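Local coordinates for protein flavoredoxin (Desulfovibrio vulgaris str. 'Miyazaki F', PDB 2D5M) that binds flavin mononucleotide and probably carries electrons as a flavoprotein of the flavin reductase-like family, at residues 53-56 and 57-61; 70-73 and 74-77; 153-156 and 157-160. One frame throughout, in Å; residues are numbered along the deposited sequence.

How the contacts relate
The three contacts follow one another along the chain, each at the start of a helix. Contact 1 turns its helix start on the FMN phosphate and belongs directly to the flavin pocket. Its nearest atoms are about 14 Å from those of contact 2 and about 21 Å from those of contact 3, which lies on the opposite side of the chain's centre. Contacts 2 and 3 touch each other, Arg73 NE meeting Asp160 OD1 in a salt bridge of 2.8 Å while Ser72 CB packs against Val159 O at 3.4 Å. Both reach the second subunit, whereas contact 1 does not. From a bound FMN the side chain of Val76 is about 9 Å away and that of Ile156 about 12 Å.

Contact 1. Residues 53-56 and 57-61; sequences ATYT and YRSIT. With FMN (flavin mononucleotide), chain E.
Thr56 bonds both along the helix and to the cofactor: its carbonyl O accepts from Ile60 N at 2.9 Å, while its hydroxyl and amide point at the phosphate. Thr56 OG1 donates to FMN O2P over 2.7 Å, and Thr56 N donates to the same oxygen at 2.9 Å, so two bonds from one residue grip a single phosphate oxygen. The hydroxyl can join the amide because chi1 of -64° sets OG1 beside the backbone N. A third bond runs from Tyr55 N to FMN O1P, 2.9 Å long and nearly straight at 166°.

The first turn is closed at its start by Thr54, the N-cap, whose OG1 accepts from Tyr57 N at 3.3 Å; the same hydroxyl also bonds to Arg51 O. The helical bonding starts at once, Ser59 N donating to Tyr55 O in the plane of that carbonyl. A water bonded to Ser59 OG at 2.7 Å sits above one face of the Tyr55 ring, offset toward its rim; the phenol of that ring reaches Asp23.

Packing is lighter. The same torsion of Thr56 turns its CG2 to the side away from its backbone N, where it meets Ile60 CD1 at 3.9 Å. Strand 14-22 lies against both residues through Thr21, and Asn29 and Met31 of strand 28-41 touch Thr56. Thr54 CG2 touches FMN at C5' of the ribityl chain and O2 of the isoalloxazine. Amides at a helix N-terminus gathered on a phosphate form a classic anion site, in which the helix dipole would be expected to favour the negative charge; here it holds the FMN phosphate of a flavin reductase-like domain.

Contact 2. Residues 70-73 and 74-77; sequences IPSR and AYVR
A short 3-10 turn at Arg73 and Ala74 carries the chain from Ser72 to Val76 with two overlapping i to i+3 bonds, Tyr75 N donating to Ser72 O at 2.9 Å and Val76 N to Arg73 O at 3.2 Å. In both bonds the donor stands well above the plane of the carbonyl, as expected where the chain coils tightly and each acceptor is only three residues back.

Among the side chains, Ser72 and Tyr75 come together across the first turn. Ser72 OG approaches the edge of the Tyr75 ring close to its plane, 3.6 Å from CD2, so the hydroxyl lies alongside the aromatic rim and not over a face. It gets there because chi1 of 58° folds OG back between the backbone N and the carbonyl carbon. At the root of the same tyrosine side chain, Tyr75 CB meets Pro71 CB at 4.2 Å, a small apolar contact that joins the residue before the turns to the one that ends the first of them. Val76 CG1 lies 3.4 Å from Arg73 O, beside the acceptor of its own amide. The Arg73 chain bends at chi3 and leads its guanidinium off the turn. There NE makes a salt bridge to Asp160, and NH1 makes one to Glu176 of the second subunit.

Tyr75 occupies the N-cap position of helix 76-82, and the stretch joins that helix to strand 65-70. Phe114 lies against Pro71 and the Tyr75 ring, and His78 of the helix meets that ring edge-to-face. Val76 packs on Tyr171 of strand 170-180 and on Ala179 of the second subunit.

Contact 3. Residues 153-156 and 157-160; sequences LPDI and NKVD
Asp155 is the N-cap of the short helix 156-159, and its carboxylate caps the first turn at Asn157 and Lys158. One oxygen does the work: Asp155 OD2 accepts from Asn157 N at 2.9 Å and from Lys158 N at 3.4 Å, both weak bonds, the first bent to 129°. With chi1 at -178°, CG is swung away from the residue's own amide and folded beside its carbonyl, which carries OD2 forward to the two amides. A water donates to both Asp155 OD2 and Asn157 OD1, bridging the two side chains. The other end of the Asn157 amide, ND2, is bonded to Gly175 O.

The carbonyl of the same aspartate opens the helical pattern, its O taking Val159 N at 2.9 Å in a nearly straight bond of 171°. Such a cap, in which the side chain takes the early N-H groups while the carbonyl begins the i to i+4 bonding, is a standard helix start, and the negative charge would be expected to suit the positive end of the helix dipole. The Lys158 and Asp155 side chains cross at about a right angle, the extended lysine passing with CD 3.6 Å from Asp155 OD1; NZ remains 4.8 Å from that oxygen, so the two charges are near but not paired.

Pro154 CB touches Val159 CG2 at 4.1 Å, and Val159 continues onto Pro115 and Cys147. Ile156 packs on Pro161 and on Tyr172 of the second subunit. The helix closes where Asp160, at positive phi, donates its N-H to Ile156 O over 2.8 Å.

Contact 1. Residues 53-56 and 57-61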
ATOM      1  N   ALA A  53     -18.522   2.673  10.752  1.00  7.66           N
ATOM      2  CA  ALA A  53     -19.801   2.651  10.081  1.00  9.19           C
ATOM      3  C   ALA A  53     -19.938   1.472   9.142  1.00  9.72           C
ATOM      4  O   ALA A  53     -21.049   1.136   8.719  1.00 11.50           O
ATOM      5  CB  ALA A  53     -20.032   3.945   9.300  1.00 13.66           C
ATOM      6  N   THR A  54     -18.830   0.845   8.720  1.00  7.04           N
ATOM      7  CA  THR A  54     -18.949  -0.243   7.766  1.00  7.02           C
ATOM      8  C   THR A  54     -19.532  -1.496   8.446  1.00  7.36           C
ATOM      9  O   THR A  54     -19.268  -1.768   9.621  1.00  7.87           O
ATOM     10  CB  THR A  54     -17.629  -0.591   7.102  1.00  6.65           C
ATOM     11  OG1 THR A  54     -16.719  -1.093   8.041  1.00  6.67           O
ATOM     12  CG2 THR A  54     -17.011   0.578   6.403  1.00  6.74           C
ATOM     13  N   TYR A  55     -20.319  -2.233   7.684  1.00  6.99           N
ATOM     14  CA  TYR A  55     -20.862  -3.500   8.228  1.00  7.26           C
ATOM     15  C   TYR A  55     -19.707  -4.472   8.506  1.00  6.56           C
ATOM     16  O   TYR A  55     -19.709  -5.249   9.467  1.00  7.09           O
ATOM     17  CB  TYR A  55     -21.892  -4.046   7.259  1.00  7.27           C
ATOM     18  CG  TYR A  55     -22.762  -5.152   7.793  1.00  7.07           C
ATOM     19  CD1 TYR A  55     -23.583  -4.901   8.893  1.00  7.68           C
ATOM     20  CD2 TYR A  55     -22.804  -6.416   7.254  1.00  7.85           C
ATOM     21  CE1 TYR A  55     -24.418  -5.847   9.439  1.00  8.44           C
ATOM     22  CE2 TYR A  55     -23.640  -7.406   7.761  1.00  8.53           C
ATOM     23  CZ  TYR A  55     -24.439  -7.138   8.866  1.00  8.93           C
ATOM     24  OH  TYR A  55     -25.291  -8.056   9.431  1.00 10.81           O
ATOM     25  N   THR A  56     -18.694  -4.445   7.643  1.00  5.92           N
ATOM     26  CA  THR A  56     -17.520  -5.287   7.793  1.00  6.27           C
ATOM     27  C   THR A  56     -16.820  -5.102   9.117  1.00  6.36           C
ATOM     28  O   THR A  56     -16.356  -6.069   9.717  1.00  7.02           O
ATOM     29  CB  THR A  56     -16.554  -4.982   6.627  1.00  5.84           C
ATOM     30  OG1 THR A  56     -17.204  -5.353   5.404  1.00  5.88           O
ATOM     31  CG2 THR A  56     -15.274  -5.744   6.718  1.00  6.96           C
ATOM     32  N   TYR A  57     -16.713  -3.941   9.655  1.00  7.34           N
ATOM     33  CA  TYR A  57     -16.136  -3.602  10.927  1.00  7.31           C
ATOM     34  C   TYR A  57     -16.778  -4.485  11.989  1.00  7.39           C
ATOM     35  O   TYR A  57     -16.103  -5.100  12.818  1.00  7.83           O
ATOM     36  CB  TYR A  57     -16.268  -2.096  11.226  1.00  8.78           C
ATOM     37  CG  TYR A  57     -15.685  -1.663  12.555  1.00  8.79           C
ATOM     38  CD1 TYR A  57     -14.530  -0.944  12.617  1.00 11.09           C
ATOM     39  CD2 TYR A  57     -16.296  -1.875  13.776  1.00 13.10           C
ATOM     40  CE1 TYR A  57     -13.975  -0.506  13.807  1.00 15.64           C
ATOM     41  CE2 TYR A  57     -15.782  -1.482  14.953  1.00 15.71           C
ATOM     42  CZ  TYR A  57     -14.608  -0.786  14.972  1.00 16.23           C
ATOM     43  OH  TYR A  57     -14.084  -0.358  16.193  1.00 23.61           O
ATOM     44  N   ARG A  58     -18.111  -4.442  12.016  1.00  8.03           N
ATOM     45  CA  ARG A  58     -18.852  -5.217  13.004  1.00  8.81           C
ATOM     46  C   ARG A  58     -18.492  -6.685  12.851  1.00  7.94           C
ATOM     47  O   ARG A  58     -18.184  -7.370  13.834  1.00  9.19           O
ATOM     48  CB  ARG A  58     -20.339  -4.999  12.837  1.00  9.35           C
ATOM     49  CG  ARG A  58     -21.166  -5.883  13.800  1.00 11.61           C
ATOM     50  CD  ARG A  58     -22.653  -5.600  13.645  1.00 13.11           C
ATOM     51  NE  ARG A  58     -23.406  -6.497  14.509  1.00 12.90           N
ATOM     52  CZ  ARG A  58     -24.725  -6.356  14.727  1.00 15.76           C
ATOM     53  NH1 ARG A  58     -25.352  -5.373  14.101  1.00 18.86           N
ATOM     54  NH2 ARG A  58     -25.355  -7.209  15.537  1.00 21.55           N
ATOM     55  N   SER A  59     -18.512  -7.196  11.641  1.00  7.32           N
ATOM     56  CA  SER A  59     -18.243  -8.632  11.445  1.00  7.29           C
ATOM     57  C   SER A  59     -16.836  -9.011  11.903  1.00  7.37           C
ATOM     58  O   SER A  59     -16.652 -10.082  12.500  1.00  8.00           O
ATOM     59  CB  SER A  59     -18.454  -9.012   9.976  1.00  6.90           C
ATOM     60  OG  SER A  59     -19.825  -8.832   9.667  1.00  7.70           O
ATOM     61  N   ILE A  60     -15.839  -8.165  11.655  1.00  6.88           N
ATOM     62  CA  ILE A  60     -14.495  -8.505  12.076  1.00  7.92           C
ATOM     63  C   ILE A  60     -14.409  -8.500  13.581  1.00  8.44           C
ATOM     64  O   ILE A  60     -13.762  -9.372  14.186  1.00  9.48           O
ATOM     65  CB  ILE A  60     -13.434  -7.546  11.468  1.00  7.46           C
ATOM     66  CG1 ILE A  60     -13.375  -7.734   9.962  1.00  7.98           C
ATOM     67  CG2 ILE A  60     -12.078  -7.749  12.138  1.00  9.62           C
ATOM     68  CD1 ILE A  60     -12.439  -6.786   9.228  1.00  8.62           C
ATOM     69  N   THR A  61     -15.048  -7.545  14.253  1.00  8.75           N
ATOM     70  CA  THR A  61     -15.035  -7.517  15.717  1.00 10.14           C
ATOM     71  C   THR A  61     -15.692  -8.765  16.278  1.00 11.62           C
ATOM     72  O   THR A  61     -15.289  -9.260  17.335  1.00 14.47           O
ATOM     73  CB  THR A  61     -15.671  -6.276  16.346  1.00 12.48           C
ATOM     74  OG1 THR A  61     -17.055  -6.207  16.109  1.00 13.53           O
ATOM     75  CG2 THR A  61     -15.051  -4.976  15.834  1.00 12.39           C
TER
HETATM   76  N1  FMN E1001     -13.682   2.189   3.590  1.00  5.17           N
HETATM   77  C2  FMN E1001     -12.904   1.990   4.700  1.00  5.53           C
HETATM   78  O2  FMN E1001     -13.405   1.990   5.833  1.00  6.36           O
HETATM   79  N3  FMN E1001     -11.532   1.824   4.533  1.00  5.81           N
HETATM   80  C4  FMN E1001     -10.864   1.876   3.330  1.00  5.57           C
HETATM   81  O4  FMN E1001      -9.625   1.721   3.282  1.00  6.40           O
HETATM   82  C4A FMN E1001     -11.664   2.136   2.183  1.00  5.45           C
HETATM   83  N5  FMN E1001     -11.067   2.258   0.974  1.00  5.53           N
HETATM   84  C5A FMN E1001     -11.911   2.340  -0.106  1.00  5.36           C
HETATM   85  C6  FMN E1001     -11.316   2.442  -1.394  1.00  5.64           C
HETATM   86  C7  FMN E1001     -12.058   2.487  -2.564  1.00  5.99           C
HETATM   87  C7M FMN E1001     -11.418   2.644  -3.923  1.00  7.81           C
HETATM   88  C8  FMN E1001     -13.494   2.389  -2.437  1.00  5.77           C
HETATM   89  C8M FMN E1001     -14.334   2.341  -3.704  1.00  6.54           C
HETATM   90  C9  FMN E1001     -14.087   2.364  -1.187  1.00  5.55           C
HETATM   91  C9A FMN E1001     -13.333   2.331  -0.025  1.00  5.11           C
HETATM   92  N10 FMN E1001     -13.884   2.336   1.275  1.00  5.14           N
HETATM   93  C10 FMN E1001     -13.075   2.181   2.373  1.00  5.26           C
HETATM   94  C1' FMN E1001     -15.360   2.426   1.451  1.00  5.34           C
HETATM   95  C2' FMN E1001     -16.002   1.075   1.760  1.00  4.95           C
HETATM   96  O2' FMN E1001     -15.575   0.045   0.860  1.00  5.39           O
HETATM   97  C3' FMN E1001     -17.522   1.226   1.637  1.00  5.14           C
HETATM   98  O3' FMN E1001     -17.946   2.073   2.730  1.00  5.76           O
HETATM   99  C4' FMN E1001     -18.289  -0.088   1.652  1.00  5.12           C
HETATM  100  O4' FMN E1001     -19.625   0.225   1.170  1.00  6.92           O
HETATM  101  C5' FMN E1001     -18.384  -0.724   2.995  1.00  5.85           C
HETATM  102  O5' FMN E1001     -19.165  -1.954   2.851  1.00  5.68           O
HETATM  103  P   FMN E1001     -19.785  -2.706   4.133  1.00  5.67           P
HETATM  104  O1P FMN E1001     -20.711  -1.721   4.861  1.00  6.29           O
HETATM  105  O2P FMN E1001     -18.684  -3.179   5.051  1.00  5.98           O
HETATM  106  O3P FMN E1001     -20.541  -3.832   3.451  1.00  6.20           O
HETATM  107  O   HOH W   1     -21.870  -7.475  10.856  1.00  9.42           O

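Contact 2. Residues 70-73 and 74-77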
ATOM      1  N   ILE A  70      -7.816 -10.136  -4.062  1.00  5.62           N
ATOM      2  CA  ILE A  70      -7.209  -9.122  -4.930  1.00  6.33           C
ATOM      3  C   ILE A  70      -7.849  -9.253  -6.316  1.00  5.64           C
ATOM      4  O   ILE A  70      -7.697 -10.280  -6.948  1.00  6.71           O
ATOM      5  CB  ILE A  70      -5.701  -9.291  -4.945  1.00  7.95           C
ATOM      6  CG1 ILE A  70      -5.159  -9.056  -3.525  1.00 12.83           C
ATOM      7  CG2 ILE A  70      -5.046  -8.374  -5.946  1.00  9.88           C
ATOM      8  CD1 ILE A  70      -3.739  -8.982  -3.242  1.00 13.16           C
ATOM      9  N   PRO A  71      -8.587  -8.218  -6.750  1.00  7.11           N
ATOM     10  CA  PRO A  71      -9.273  -8.332  -8.060  1.00  7.91           C
ATOM     11  C   PRO A  71      -8.233  -8.191  -9.188  1.00  8.08           C
ATOM     12  O   PRO A  71      -7.275  -7.416  -9.097  1.00  9.01           O
ATOM     13  CB  PRO A  71     -10.210  -7.153  -8.092  1.00  9.19           C
ATOM     14  CG  PRO A  71      -9.543  -6.152  -7.201  1.00  9.43           C
ATOM     15  CD  PRO A  71      -8.838  -6.944  -6.091  1.00  9.14           C
ATOM     16  N   SER A  72      -8.487  -8.849 -10.288  1.00  8.46           N
ATOM     17  CA  SER A  72      -7.875  -8.632 -11.582  1.00  8.24           C
ATOM     18  C   SER A  72      -8.709  -7.580 -12.311  1.00  8.37           C
ATOM     19  O   SER A  72      -9.811  -7.197 -11.876  1.00  8.76           O
ATOM     20  CB  SER A  72      -7.778  -9.876 -12.410  1.00 10.73           C
ATOM     21  OG  SER A  72      -9.056 -10.403 -12.595  1.00 14.48           O
ATOM     22  N   ARG A  73      -8.182  -7.085 -13.429  1.00  9.24           N
ATOM     23  CA  ARG A  73      -8.860  -5.975 -14.076  1.00  9.35           C
ATOM     24  C   ARG A  73     -10.264  -6.350 -14.522  1.00  8.42           C
ATOM     25  O   ARG A  73     -11.110  -5.455 -14.589  1.00  9.31           O
ATOM     26  CB  ARG A  73      -8.034  -5.483 -15.273  1.00 10.81           C
ATOM     27  CG  ARG A  73      -8.192  -6.299 -16.549  1.00 10.71           C
ATOM     28  CD  ARG A  73      -7.361  -5.707 -17.674  1.00 11.55           C
ATOM     29  NE  ARG A  73      -5.964  -5.744 -17.387  1.00 10.86           N
ATOM     30  CZ  ARG A  73      -5.001  -5.048 -18.008  1.00 10.88           C
ATOM     31  NH1 ARG A  73      -5.315  -4.208 -18.983  1.00 13.84           N
ATOM     32  NH2 ARG A  73      -3.740  -5.237 -17.603  1.00 11.88           N
ATOM     33  N   ALA A  74     -10.547  -7.615 -14.819  1.00  9.68           N
ATOM     34  CA  ALA A  74     -11.914  -7.973 -15.211  1.00 10.57           C
ATOM     35  C   ALA A  74     -12.968  -7.698 -14.155  1.00  9.03           C
ATOM     36  O   ALA A  74     -14.159  -7.645 -14.469  1.00 10.52           O
ATOM     37  CB  ALA A  74     -11.913  -9.479 -15.582  1.00 16.99           C
ATOM     38  N   TYR A  75     -12.523  -7.586 -12.906  1.00  7.43           N
ATOM     39  CA  TYR A  75     -13.417  -7.444 -11.776  1.00  7.02           C
ATOM     40  C   TYR A  75     -13.319  -6.036 -11.149  1.00  6.90           C
ATOM     41  O   TYR A  75     -13.773  -5.853 -10.009  1.00  7.05           O
ATOM     42  CB  TYR A  75     -13.144  -8.541 -10.729  1.00  7.60           C
ATOM     43  CG  TYR A  75     -13.480  -9.895 -11.294  1.00  7.60           C
ATOM     44  CD1 TYR A  75     -14.822 -10.282 -11.417  1.00  9.14           C
ATOM     45  CD2 TYR A  75     -12.489 -10.754 -11.756  1.00  8.73           C
ATOM     46  CE1 TYR A  75     -15.152 -11.524 -11.943  1.00  9.94           C
ATOM     47  CE2 TYR A  75     -12.860 -11.981 -12.280  1.00  9.85           C
ATOM     48  CZ  TYR A  75     -14.151 -12.335 -12.384  1.00  9.54           C
ATOM     49  OH  TYR A  75     -14.519 -13.566 -12.921  1.00 12.58           O
ATOM     50  N   VAL A  76     -12.795  -5.080 -11.873  1.00  7.24           N
ATOM     51  CA  VAL A  76     -12.689  -3.728 -11.356  1.00  6.79           C
ATOM     52  C   VAL A  76     -14.075  -3.129 -11.050  1.00  6.88           C
ATOM     53  O   VAL A  76     -14.232  -2.473 -10.014  1.00  6.71           O
ATOM     54  CB  VAL A  76     -11.865  -2.807 -12.294  1.00  8.28           C
ATOM     55  CG1 VAL A  76     -12.546  -2.521 -13.618  1.00  8.95           C
ATOM     56  CG2 VAL A  76     -11.519  -1.503 -11.543  1.00  9.61           C
ATOM     57  N   ARG A  77     -15.094  -3.385 -11.886  1.00  7.13           N
ATOM     58  CA  ARG A  77     -16.402  -2.830 -11.595  1.00  7.39           C
ATOM     59  C   ARG A  77     -17.007  -3.468 -10.352  1.00  6.56           C
ATOM     60  O   ARG A  77     -17.653  -2.818  -9.521  1.00  6.72           O
ATOM     61  CB  ARG A  77     -17.320  -3.016 -12.799  1.00  8.50           C
ATOM     62  CG  ARG A  77     -16.858  -2.246 -14.054  1.00 11.90           C
ATOM     63  CD  ARG A  77     -17.835  -2.350 -15.197  1.00 16.16           C
ATOM     64  NE  ARG A  77     -18.967  -1.451 -14.926  1.00 29.08           N
ATOM     65  CZ  ARG A  77     -20.076  -1.299 -15.633  1.00 34.39           C
ATOM     66  NH1 ARG A  77     -20.297  -1.965 -16.750  1.00 33.93           N
ATOM     67  NH2 ARG A  77     -21.007  -0.437 -15.220  1.00 53.67           N
TER

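Contact 3. Residues 153-156 and 157-160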
ATOM      1  N   LEU A 153       6.133 -18.884  -7.123  1.00 11.07           N
ATOM      2  CA  LEU A 153       5.681 -17.567  -6.743  1.00 10.43           C
ATOM      3  C   LEU A 153       4.788 -16.957  -7.811  1.00 10.52           C
ATOM      4  O   LEU A 153       4.847 -17.326  -8.959  1.00 12.64           O
ATOM      5  CB  LEU A 153       6.904 -16.680  -6.492  1.00 10.54           C
ATOM      6  CG  LEU A 153       7.765 -17.129  -5.307  1.00 12.32           C
ATOM      7  CD1 LEU A 153       8.928 -16.150  -5.165  1.00 11.83           C
ATOM      8  CD2 LEU A 153       7.043 -17.223  -3.995  1.00 14.77           C
ATOM      9  N   PRO A 154       3.961 -15.978  -7.469  1.00 10.75           N
ATOM     10  CA  PRO A 154       3.092 -15.417  -8.488  1.00 11.52           C
ATOM     11  C   PRO A 154       3.796 -14.546  -9.510  1.00 11.11           C
ATOM     12  O   PRO A 154       4.801 -13.913  -9.220  1.00 11.82           O
ATOM     13  CB  PRO A 154       2.090 -14.545  -7.683  1.00 11.70           C
ATOM     14  CG  PRO A 154       2.290 -14.976  -6.254  1.00 11.97           C
ATOM     15  CD  PRO A 154       3.751 -15.344  -6.164  1.00 10.68           C
ATOM     16  N   ASP A 155       3.221 -14.490 -10.702  1.00 11.98           N
ATOM     17  CA  ASP A 155       3.511 -13.553 -11.766  1.00 13.01           C
ATOM     18  C   ASP A 155       2.514 -12.401 -11.634  1.00 11.36           C
ATOM     19  O   ASP A 155       1.335 -12.594 -11.929  1.00 10.75           O
ATOM     20  CB  ASP A 155       3.377 -14.228 -13.122  1.00 16.34           C
ATOM     21  CG  ASP A 155       3.711 -13.335 -14.272  1.00 17.07           C
ATOM     22  OD1 ASP A 155       4.160 -13.928 -15.293  1.00 29.73           O
ATOM     23  OD2 ASP A 155       3.575 -12.118 -14.187  1.00 18.23           O
ATOM     24  N   ILE A 156       3.002 -11.236 -11.188  1.00 10.54           N
ATOM     25  CA  ILE A 156       2.093 -10.141 -10.957  1.00  8.92           C
ATOM     26  C   ILE A 156       1.315  -9.719 -12.194  1.00  8.84           C
ATOM     27  O   ILE A 156       0.175  -9.267 -12.094  1.00  9.33           O
ATOM     28  CB  ILE A 156       2.867  -8.912 -10.381  1.00  9.51           C
ATOM     29  CG1 ILE A 156       1.902  -7.879  -9.793  1.00  9.17           C
ATOM     30  CG2 ILE A 156       3.832  -8.354 -11.393  1.00 11.08           C
ATOM     31  CD1 ILE A 156       2.629  -6.804  -9.050  1.00 10.26           C
ATOM     32  N   ASN A 157       1.883  -9.842 -13.382  1.00 10.10           N
ATOM     33  CA  ASN A 157       1.110  -9.487 -14.575  1.00  9.50           C
ATOM     34  C   ASN A 157       0.013 -10.505 -14.900  1.00  9.95           C
ATOM     35  O   ASN A 157      -0.983 -10.125 -15.538  1.00 11.25           O
ATOM     36  CB  ASN A 157       2.050  -9.357 -15.762  1.00 10.69           C
ATOM     37  CG  ASN A 157       2.945  -8.171 -15.739  1.00 12.42           C
ATOM     38  OD1 ASN A 157       4.167  -8.339 -15.944  1.00 14.83           O
ATOM     39  ND2 ASN A 157       2.396  -6.964 -15.466  1.00 13.37           N
ATOM     40  N   LYS A 158       0.167 -11.765 -14.491  1.00 10.19           N
ATOM     41  CA  LYS A 158      -0.906 -12.734 -14.635  1.00 10.80           C
ATOM     42  C   LYS A 158      -1.971 -12.535 -13.580  1.00  9.74           C
ATOM     43  O   LYS A 158      -3.191 -12.589 -13.880  1.00 11.11           O
ATOM     44  CB  LYS A 158      -0.359 -14.171 -14.578  1.00 12.30           C
ATOM     45  CG  LYS A 158       0.490 -14.494 -15.819  1.00 17.65           C
ATOM     46  CD  LYS A 158       1.113 -15.868 -15.711  1.00 20.99           C
ATOM     47  CE  LYS A 158       1.653 -16.419 -17.021  1.00 29.40           C
ATOM     48  NZ  LYS A 158       1.907 -17.891 -16.829  1.00 47.52           N
ATOM     49  N   VAL A 159      -1.564 -12.277 -12.329  1.00  9.33           N
ATOM     50  CA  VAL A 159      -2.532 -11.875 -11.306  1.00  9.12           C
ATOM     51  C   VAL A 159      -3.328 -10.652 -11.772  1.00  8.38           C
ATOM     52  O   VAL A 159      -4.565 -10.567 -11.642  1.00 10.58           O
ATOM     53  CB  VAL A 159      -1.850 -11.636  -9.956  1.00  9.22           C
ATOM     54  CG1 VAL A 159      -2.830 -11.111  -8.933  1.00  9.38           C
ATOM     55  CG2 VAL A 159      -1.222 -12.930  -9.452  1.00 10.01           C
ATOM     56  N   ASP A 160      -2.593  -9.685 -12.301  1.00  8.25           N
ATOM     57  CA  ASP A 160      -3.150  -8.493 -12.890  1.00  8.17           C
ATOM     58  C   ASP A 160      -3.977  -7.675 -11.896  1.00  7.69           C
ATOM     59  O   ASP A 160      -5.123  -7.290 -12.167  1.00  8.25           O
ATOM     60  CB  ASP A 160      -4.003  -8.881 -14.113  1.00  8.82           C
ATOM     61  CG  ASP A 160      -4.402  -7.716 -14.942  1.00 10.07           C
ATOM     62  OD1 ASP A 160      -5.568  -7.687 -15.443  1.00 12.63           O
ATOM     63  OD2 ASP A 160      -3.551  -6.808 -15.153  1.00 11.24           O
TER
HETATM   64  O   HOH W   2       5.712 -10.517 -15.250  1.00 29.89           O